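Local coordinates for protein cytochrome P450 (CYP102L1) (PDB 6N6Q) that binds haem and, as a cytochrome P450 encoded by a mycobacteriophage, probably acts as a monooxygenase, at residues F57-I71 against W370-S383. Residues are numbered along the deposited sequence; the frame is centred on the assembly and turned at random.
Sequences FRVVVVDGPELIEEI and WVFVNLHAAHTHRS
Ile68 and Ile71 of helix 65-71 lie over the valines of strand 370-374. Ile68 reaches the strand with CD1, which sits 3.6 Å from Ala378 CB and also meets Val373 CG1, so one methyl bridges the strand and the short helix after it. The closest contacts of Ile71 come from its CG2 branch: CG2, anti to the backbone N, touches both Val373 CG2 (3.8 Å) and Val371 CG2 (3.9 Å). Val60 and Val62 project to this same face, and Val60 CG1 packs against Val371 CG1. On the face carrying Val61 and Phe372, Val61 CG1 lies near the plane of the Phe372 ring, at its edge. Val59 CG2 presses on Phe372 CB at 3.5 Å. The Phe372 ring also meets Phe349, and the side chain of Phe372 comes within about 8 Å of the bound haem.

Strands 58-62 and 370-374 run parallel as neighbours in the mixed sheet of the P450 fold, strand 49-53 flanking the first and strand 347-352 the second. Three nearly straight bonds fix the register: Phe372 N to Val60 O, Val62 N to Phe372 O, and Asn374 N to Val62 O. Asn374 then N-caps helix 375-379, OD1 accepting from Ala377 N at 3.0 Å from above the carboxamide plane. Ala377 CB in turn touches Asp63 CB.

Past helix 375-379 the chain brings His381 against Pro65, the first residue of helix 65-71, whose CD lies over one face of the imidazole, 3.9 Å from the centroid of the His381 ring and 20° off the ring normal, a CH-pi contact. A hydrogen bond between His381 ND1 and Ser383 OG restrains that ring's rotation, and the same hydroxyl oxygen abuts Pro65 CG. At the far end, Phe57 CD2 approaches the edge of the Trp370 indole at CH2, the two ring planes inclined at 58°.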
ATOM      1  N   PHE A  57      18.616 -13.946  -5.174  1.00 65.15           N
ATOM      2  CA  PHE A  57      19.347 -12.972  -5.970  1.00 63.37           C
ATOM      3  C   PHE A  57      20.211 -12.111  -5.064  1.00 53.40           C
ATOM      4  O   PHE A  57      19.953 -11.977  -3.864  1.00 68.78           O
ATOM      5  CB  PHE A  57      18.392 -12.098  -6.795  1.00 60.91           C
ATOM      6  CG  PHE A  57      17.383 -11.346  -5.973  1.00 57.12           C
ATOM      7  CD1 PHE A  57      16.168 -11.924  -5.646  1.00 66.07           C
ATOM      8  CD2 PHE A  57      17.642 -10.054  -5.544  1.00 57.36           C
ATOM      9  CE1 PHE A  57      15.233 -11.234  -4.894  1.00 67.47           C
ATOM     10  CE2 PHE A  57      16.712  -9.356  -4.794  1.00 65.29           C
ATOM     11  CZ  PHE A  57      15.505  -9.948  -4.469  1.00 67.15           C
ATOM     12  N   ARG A  58      21.253 -11.545  -5.659  1.00 49.66           N
ATOM     13  CA  ARG A  58      22.032 -10.480  -5.048  1.00 54.48           C
ATOM     14  C   ARG A  58      21.549  -9.149  -5.605  1.00 48.86           C
ATOM     15  O   ARG A  58      21.331  -9.014  -6.812  1.00 49.91           O
ATOM     16  CB  ARG A  58      23.527 -10.659  -5.317  1.00 49.50           C
ATOM     17  CG  ARG A  58      24.340  -9.383  -5.164  1.00 56.21           C
ATOM     18  CD  ARG A  58      25.832  -9.665  -5.088  1.00 61.44           C
ATOM     19  NE  ARG A  58      26.256 -10.677  -6.049  1.00 63.01           N
ATOM     20  CZ  ARG A  58      26.441 -10.450  -7.345  1.00 61.46           C
ATOM     21  NH1 ARG A  58      26.231  -9.241  -7.847  1.00 65.24           N
ATOM     22  NH2 ARG A  58      26.830 -11.434  -8.143  1.00 56.22           N
ATOM     23  N   VAL A  59      21.363  -8.174  -4.722  1.00 48.40           N
ATOM     24  CA  VAL A  59      20.797  -6.886  -5.098  1.00 48.71           C
ATOM     25  C   VAL A  59      21.730  -5.774  -4.643  1.00 47.97           C
ATOM     26  O   VAL A  59      22.317  -5.841  -3.556  1.00 44.32           O
ATOM     27  CB  VAL A  59      19.383  -6.700  -4.507  1.00 50.36           C
ATOM     28  CG1 VAL A  59      19.403  -6.838  -2.990  1.00 47.37           C
ATOM     29  CG2 VAL A  59      18.803  -5.366  -4.926  1.00 40.43           C
ATOM     30  N   VAL A  60      21.888  -4.762  -5.491  1.00 41.44           N
ATOM     31  CA  VAL A  60      22.570  -3.532  -5.107  1.00 43.83           C
ATOM     32  C   VAL A  60      21.572  -2.685  -4.324  1.00 49.41           C
ATOM     33  O   VAL A  60      20.597  -2.179  -4.885  1.00 44.29           O
ATOM     34  CB  VAL A  60      23.104  -2.777  -6.327  1.00 46.51           C
ATOM     35  CG1 VAL A  60      23.764  -1.477  -5.896  1.00 44.36           C
ATOM     36  CG2 VAL A  60      24.080  -3.650  -7.106  1.00 45.83           C
ATOM     37  N   VAL A  61      21.805  -2.543  -3.024  1.00 48.82           N
ATOM     38  CA  VAL A  61      20.916  -1.801  -2.138  1.00 48.35           C
ATOM     39  C   VAL A  61      21.440  -0.379  -2.002  1.00 49.48           C
ATOM     40  O   VAL A  61      22.626  -0.172  -1.718  1.00 53.50           O
ATOM     41  CB  VAL A  61      20.805  -2.480  -0.763  1.00 44.23           C
ATOM     42  CG1 VAL A  61      19.872  -1.695   0.145  1.00 49.23           C
ATOM     43  CG2 VAL A  61      20.333  -3.916  -0.918  1.00 39.00           C
ATOM     44  N   VAL A  62      20.562   0.597  -2.206  1.00 53.75           N
ATOM     45  CA  VAL A  62      20.892   2.010  -2.052  1.00 55.48           C
ATOM     46  C   VAL A  62      20.049   2.559  -0.910  1.00 56.77           C
ATOM     47  O   VAL A  62      18.814   2.499  -0.961  1.00 55.55           O
ATOM     48  CB  VAL A  62      20.645   2.801  -3.346  1.00 48.00           C
ATOM     49  CG1 VAL A  62      21.235   4.194  -3.234  1.00 51.04           C
ATOM     50  CG2 VAL A  62      21.227   2.064  -4.542  1.00 53.34           C
ATOM     51  N   ASP A  63      20.715   3.085   0.122  1.00 50.42           N
ATOM     52  CA  ASP A  63      20.019   3.656   1.269  1.00 50.51           C
ATOM     53  C   ASP A  63      20.594   5.003   1.697  1.00 52.41           C
ATOM     54  O   ASP A  63      20.283   5.470   2.799  1.00 54.32           O
ATOM     55  CB  ASP A  63      20.036   2.682   2.456  1.00 49.54           C
ATOM     56  CG  ASP A  63      21.441   2.328   2.908  1.00 58.44           C
ATOM     57  OD1 ASP A  63      22.401   2.650   2.181  1.00 60.83           O
ATOM     58  OD2 ASP A  63      21.587   1.727   3.995  1.00 56.35           O
ATOM     59  N   GLY A  64      21.414   5.637   0.863  1.00 50.42           N
ATOM     60  CA  GLY A  64      21.985   6.923   1.179  1.00 50.13           C
ATOM     61  C   GLY A  64      21.226   8.064   0.534  1.00 55.77           C
ATOM     62  O   GLY A  64      20.754   7.959  -0.602  1.00 57.75           O
ATOM     63  N   PRO A  65      21.101   9.185   1.252  1.00 60.24           N
ATOM     64  CA  PRO A  65      20.262  10.288   0.741  1.00 57.70           C
ATOM     65  C   PRO A  65      20.720  10.847  -0.597  1.00 65.99           C
ATOM     66  O   PRO A  65      19.901  10.988  -1.514  1.00 66.86           O
ATOM     67  CB  PRO A  65      20.350  11.331   1.864  1.00 61.74           C
ATOM     68  CG  PRO A  65      20.688  10.543   3.089  1.00 61.92           C
ATOM     69  CD  PRO A  65      21.592   9.448   2.615  1.00 60.33           C
ATOM     70  N   GLU A  66      22.007  11.180  -0.738  1.00 64.44           N
ATOM     71  CA  GLU A  66      22.480  11.741  -2.001  1.00 67.97           C
ATOM     72  C   GLU A  66      22.445  10.706  -3.119  1.00 62.25           C
ATOM     73  O   GLU A  66      22.156  11.042  -4.275  1.00 62.89           O
ATOM     74  CB  GLU A  66      23.893  12.302  -1.841  1.00 69.76           C
ATOM     75  CG  GLU A  66      23.976  13.606  -1.064  1.00 69.81           C
ATOM     76  CD  GLU A  66      24.073  13.390   0.432  1.00 80.30           C
ATOM     77  OE1 GLU A  66      24.040  12.218   0.869  1.00 76.62           O
ATOM     78  OE2 GLU A  66      24.187  14.392   1.170  1.00 78.14           O
ATOM     79  N   LEU A  67      22.744   9.447  -2.801  1.00 56.28           N
ATOM     80  CA  LEU A  67      22.737   8.409  -3.827  1.00 59.57           C
ATOM     81  C   LEU A  67      21.322   8.110  -4.307  1.00 60.84           C
ATOM     82  O   LEU A  67      21.096   7.934  -5.510  1.00 59.73           O
ATOM     83  CB  LEU A  67      23.402   7.140  -3.294  1.00 57.16           C
ATOM     84  CG  LEU A  67      24.922   7.179  -3.132  1.00 57.48           C
ATOM     85  CD1 LEU A  67      25.414   5.933  -2.418  1.00 58.04           C
ATOM     86  CD2 LEU A  67      25.591   7.317  -4.487  1.00 57.38           C
ATOM     87  N   ILE A  68      20.356   8.056  -3.385  1.00 52.47           N
ATOM     88  CA  ILE A  68      18.992   7.689  -3.757  1.00 56.13           C
ATOM     89  C   ILE A  68      18.382   8.735  -4.682  1.00 59.58           C
ATOM     90  O   ILE A  68      17.735   8.395  -5.681  1.00 61.25           O
ATOM     91  CB  ILE A  68      18.132   7.474  -2.498  1.00 56.40           C
ATOM     92  CG1 ILE A  68      18.466   6.131  -1.848  1.00 50.69           C
ATOM     93  CG2 ILE A  68      16.652   7.546  -2.836  1.00 51.09           C
ATOM     94  CD1 ILE A  68      17.688   5.861  -0.584  1.00 48.10           C
ATOM     95  N   GLU A  69      18.576  10.022  -4.376  1.00 56.80           N
ATOM     96  CA  GLU A  69      17.998  11.062  -5.221  1.00 61.62           C
ATOM     97  C   GLU A  69      18.607  11.074  -6.617  1.00 59.40           C
ATOM     98  O   GLU A  69      17.949  11.528  -7.560  1.00 63.29           O
ATOM     99  CB  GLU A  69      18.143  12.434  -4.557  1.00 58.84           C
ATOM    100  CG  GLU A  69      19.545  12.796  -4.118  1.00 72.14           C
ATOM    101  CD  GLU A  69      19.569  14.025  -3.224  1.00 87.33           C
ATOM    102  OE1 GLU A  69      18.482  14.581  -2.952  1.00 87.55           O
ATOM    103  OE2 GLU A  69      20.668  14.434  -2.792  1.00 84.20           O
ATOM    104  N   GLU A  70      19.838  10.582  -6.773  1.00 61.91           N
ATOM    105  CA  GLU A  70      20.368  10.353  -8.113  1.00 58.10           C
ATOM    106  C   GLU A  70      19.655   9.189  -8.789  1.00 57.06           C
ATOM    107  O   GLU A  70      19.385   9.232  -9.994  1.00 58.55           O
ATOM    108  CB  GLU A  70      21.873  10.093  -8.050  1.00 60.69           C
ATOM    109  CG  GLU A  70      22.718  11.332  -7.808  1.00 68.79           C
ATOM    110  CD  GLU A  70      24.190  11.005  -7.634  1.00 78.60           C
ATOM    111  OE1 GLU A  70      24.553  10.428  -6.587  1.00 73.35           O
ATOM    112  OE2 GLU A  70      24.982  11.314  -8.548  1.00 79.69           O
ATOM    113  N   ILE A  71      19.344   8.140  -8.023  1.00 57.86           N
ATOM    114  CA  ILE A  71      18.607   7.002  -8.563  1.00 57.60           C
ATOM    115  C   ILE A  71      17.194   7.412  -8.959  1.00 55.04           C
ATOM    116  O   ILE A  71      16.635   6.892  -9.933  1.00 56.28           O
ATOM    117  CB  ILE A  71      18.602   5.845  -7.542  1.00 59.76           C
ATOM    118  CG1 ILE A  71      20.030   5.387  -7.245  1.00 57.83           C
ATOM    119  CG2 ILE A  71      17.782   4.673  -8.048  1.00 51.75           C
ATOM    120  CD1 ILE A  71      20.707   4.707  -8.414  1.00 54.80           C
ATOM    121  N   TRP A 370      19.875  -2.900 -12.454  1.00 44.09           N
ATOM    122  CA  TRP A 370      18.835  -2.539 -11.505  1.00 49.46           C
ATOM    123  C   TRP A 370      19.370  -2.524 -10.080  1.00 46.21           C
ATOM    124  O   TRP A 370      20.257  -3.302  -9.719  1.00 43.29           O
ATOM    125  CB  TRP A 370      17.627  -3.487 -11.608  1.00 44.09           C
ATOM    126  CG  TRP A 370      17.971  -4.943 -11.635  1.00 40.61           C
ATOM    127  CD1 TRP A 370      18.439  -5.655 -12.701  1.00 42.69           C
ATOM    128  CD2 TRP A 370      17.850  -5.874 -10.553  1.00 40.26           C
ATOM    129  NE1 TRP A 370      18.629  -6.969 -12.346  1.00 46.47           N
ATOM    130  CE2 TRP A 370      18.274  -7.130 -11.033  1.00 44.80           C
ATOM    131  CE3 TRP A 370      17.430  -5.767  -9.225  1.00 38.54           C
ATOM    132  CZ2 TRP A 370      18.288  -8.269 -10.231  1.00 44.22           C
ATOM    133  CZ3 TRP A 370      17.446  -6.898  -8.431  1.00 41.31           C
ATOM    134  CH2 TRP A 370      17.873  -8.133  -8.936  1.00 42.82           C
ATOM    135  N   VAL A 371      18.816  -1.613  -9.277  1.00 42.72           N
ATOM    136  CA  VAL A 371      19.151  -1.467  -7.868  1.00 41.37           C
ATOM    137  C   VAL A 371      17.856  -1.401  -7.066  1.00 50.28           C
ATOM    138  O   VAL A 371      16.761  -1.279  -7.616  1.00 47.82           O
ATOM    139  CB  VAL A 371      20.014  -0.216  -7.593  1.00 51.17           C
ATOM    140  CG1 VAL A 371      21.317  -0.273  -8.382  1.00 42.12           C
ATOM    141  CG2 VAL A 371      19.230   1.046  -7.926  1.00 47.39           C
ATOM    142  N   PHE A 372      18.001  -1.477  -5.745  1.00 48.36           N
ATOM    143  CA  PHE A 372      16.880  -1.409  -4.817  1.00 44.34           C
ATOM    144  C   PHE A 372      17.058  -0.189  -3.927  1.00 46.08           C
ATOM    145  O   PHE A 372      18.094  -0.043  -3.271  1.00 44.26           O
ATOM    146  CB  PHE A 372      16.786  -2.683  -3.973  1.00 47.35           C
ATOM    147  CG  PHE A 372      15.698  -2.652  -2.935  1.00 51.94           C
ATOM    148  CD1 PHE A 372      14.367  -2.795  -3.296  1.00 51.33           C
ATOM    149  CD2 PHE A 372      16.008  -2.501  -1.593  1.00 52.04           C
ATOM    150  CE1 PHE A 372      13.365  -2.774  -2.340  1.00 45.41           C
ATOM    151  CE2 PHE A 372      15.010  -2.481  -0.632  1.00 51.39           C
ATOM    152  CZ  PHE A 372      13.688  -2.619  -1.007  1.00 43.75           C
ATOM    153  N   VAL A 373      16.055   0.684  -3.914  1.00 51.35           N
ATOM    154  CA  VAL A 373      16.028   1.827  -3.011  1.00 42.20           C
ATOM    155  C   VAL A 373      15.372   1.369  -1.715  1.00 44.77           C
ATOM    156  O   VAL A 373      14.185   1.034  -1.694  1.00 44.26           O
ATOM    157  CB  VAL A 373      15.280   3.015  -3.628  1.00 50.78           C
ATOM    158  CG1 VAL A 373      15.109   4.124  -2.601  1.00 43.60           C
ATOM    159  CG2 VAL A 373      16.019   3.528  -4.856  1.00 51.78           C
ATOM    160  N   ASN A 374      16.146   1.339  -0.632  1.00 47.47           N
ATOM    161  CA  ASN A 374      15.652   0.904   0.673  1.00 49.78           C
ATOM    162  C   ASN A 374      15.031   2.111   1.369  1.00 51.30           C
ATOM    163  O   ASN A 374      15.732   2.905   2.003  1.00 46.96           O
ATOM    164  CB  ASN A 374      16.781   0.296   1.499  1.00 45.18           C
ATOM    165  CG  ASN A 374      16.284  -0.397   2.756  1.00 45.86           C
ATOM    166  OD1 ASN A 374      15.219  -0.078   3.280  1.00 55.49           O
ATOM    167  ND2 ASN A 374      17.063  -1.352   3.249  1.00 47.72           N
ATOM    168  N   LEU A 375      13.707   2.247   1.252  1.00 49.71           N
ATOM    169  CA  LEU A 375      13.021   3.377   1.874  1.00 50.86           C
ATOM    170  C   LEU A 375      13.046   3.275   3.393  1.00 48.66           C
ATOM    171  O   LEU A 375      13.194   4.291   4.082  1.00 50.00           O
ATOM    172  CB  LEU A 375      11.579   3.462   1.377  1.00 45.52           C
ATOM    173  CG  LEU A 375      11.357   3.935  -0.058  1.00 51.89           C
ATOM    174  CD1 LEU A 375       9.912   3.713  -0.458  1.00 49.48           C
ATOM    175  CD2 LEU A 375      11.734   5.402  -0.193  1.00 55.13           C
ATOM    176  N   HIS A 376      12.896   2.063   3.932  1.00 44.08           N
ATOM    177  CA  HIS A 376      12.893   1.895   5.382  1.00 44.01           C
ATOM    178  C   HIS A 376      14.202   2.370   5.995  1.00 49.85           C
ATOM    179  O   HIS A 376      14.207   2.984   7.069  1.00 54.07           O
ATOM    180  CB  HIS A 376      12.635   0.435   5.747  1.00 45.78           C
ATOM    181  CG  HIS A 376      12.871   0.129   7.193  1.00 55.47           C
ATOM    182  ND1 HIS A 376      13.874  -0.713   7.622  1.00 54.45           N
ATOM    183  CD2 HIS A 376      12.243   0.565   8.310  1.00 46.89           C
ATOM    184  CE1 HIS A 376      13.848  -0.790   8.941  1.00 47.10           C
ATOM    185  NE2 HIS A 376      12.867  -0.023   9.384  1.00 48.43           N
ATOM    186  N   ALA A 377      15.324   2.101   5.327  1.00 50.09           N
ATOM    187  CA  ALA A 377      16.601   2.599   5.820  1.00 47.18           C
ATOM    188  C   ALA A 377      16.738   4.095   5.573  1.00 52.07           C
ATOM    189  O   ALA A 377      17.276   4.823   6.416  1.00 52.93           O
ATOM    190  CB  ALA A 377      17.750   1.835   5.163  1.00 45.32           C
ATOM    191  N   ALA A 378      16.245   4.574   4.429  1.00 47.70           N
ATOM    192  CA  ALA A 378      16.366   5.991   4.104  1.00 49.90           C
ATOM    193  C   ALA A 378      15.452   6.844   4.977  1.00 50.73           C
ATOM    194  O   ALA A 378      15.814   7.964   5.356  1.00 48.58           O
ATOM    195  CB  ALA A 378      16.060   6.217   2.623  1.00 40.92           C
ATOM    196  N   HIS A 379      14.262   6.336   5.303  1.00 50.85           N
ATOM    197  CA  HIS A 379      13.338   7.106   6.127  1.00 53.59           C
ATOM    198  C   HIS A 379      13.797   7.177   7.577  1.00 55.67           C
ATOM    199  O   HIS A 379      13.496   8.152   8.273  1.00 55.88           O
ATOM    200  CB  HIS A 379      11.936   6.506   6.046  1.00 52.05           C
ATOM    201  CG  HIS A 379      11.258   6.730   4.731  1.00 48.74           C
ATOM    202  ND1 HIS A 379       9.977   6.294   4.473  1.00 43.20           N
ATOM    203  CD2 HIS A 379      11.681   7.346   3.602  1.00 46.42           C
ATOM    204  CE1 HIS A 379       9.640   6.631   3.241  1.00 49.66           C
ATOM    205  NE2 HIS A 379      10.656   7.270   2.691  1.00 51.02           N
ATOM    206  N   THR A 380      14.514   6.160   8.050  1.00 58.85           N
ATOM    207  CA  THR A 380      15.072   6.151   9.394  1.00 56.39           C
ATOM    208  C   THR A 380      16.552   6.510   9.406  1.00 57.96           C
ATOM    209  O   THR A 380      17.221   6.319  10.427  1.00 55.26           O
ATOM    210  CB  THR A 380      14.859   4.782  10.046  1.00 50.96           C
ATOM    211  OG1 THR A 380      15.605   3.789   9.332  1.00 49.29           O
ATOM    212  CG2 THR A 380      13.385   4.409  10.021  1.00 45.96           C
ATOM    213  N   HIS A 381      17.072   7.031   8.297  1.00 54.80           N
ATOM    214  CA  HIS A 381      18.484   7.352   8.185  1.00 57.22           C
ATOM    215  C   HIS A 381      18.865   8.469   9.156  1.00 66.42           C
ATOM    216  O   HIS A 381      18.021   9.233   9.634  1.00 61.46           O
ATOM    217  CB  HIS A 381      18.820   7.757   6.746  1.00 58.94           C
ATOM    218  CG  HIS A 381      20.280   7.984   6.502  1.00 67.52           C
ATOM    219  ND1 HIS A 381      20.839   9.242   6.451  1.00 62.07           N
ATOM    220  CD2 HIS A 381      21.295   7.112   6.296  1.00 64.40           C
ATOM    221  CE1 HIS A 381      22.136   9.136   6.223  1.00 63.42           C
ATOM    222  NE2 HIS A 381      22.439   7.855   6.125  1.00 65.22           N
ATOM    223  N   ARG A 382      20.167   8.553   9.445  1.00 67.78           N
ATOM    224  CA  ARG A 382      20.679   9.534  10.395  1.00 65.30           C
ATOM    225  C   ARG A 382      20.414  10.969   9.952  1.00 62.00           C
ATOM    226  O   ARG A 382      20.397  11.871  10.795  1.00 64.45           O
ATOM    227  CB  ARG A 382      22.179   9.310  10.604  1.00 75.40           C
ATOM    228  CG  ARG A 382      22.777  10.043  11.794  1.00 84.34           C
ATOM    229  CD  ARG A 382      24.179   9.535  12.107  1.00 90.74           C
ATOM    230  NE  ARG A 382      25.102   9.727  10.990  1.00 87.96           N
ATOM    231  CZ  ARG A 382      25.931  10.758  10.875  1.00100.09           C
ATOM    232  NH1 ARG A 382      25.960  11.698  11.812  1.00 88.62           N
ATOM    233  NH2 ARG A 382      26.737  10.851   9.825  1.00100.74           N
ATOM    234  N   SER A 383      20.193  11.199   8.655  1.00 63.46           N
ATOM    235  CA  SER A 383      19.912  12.541   8.159  1.00 56.07           C
ATOM    236  C   SER A 383      18.575  13.087   8.646  1.00 64.53           C
ATOM    237  O   SER A 383      18.333  14.291   8.510  1.00 60.88           O
ATOM    238  CB  SER A 383      19.951  12.551   6.630  1.00 56.39           C
ATOM    239  OG  SER A 383      19.106  11.549   6.088  1.00 64.01           O
TER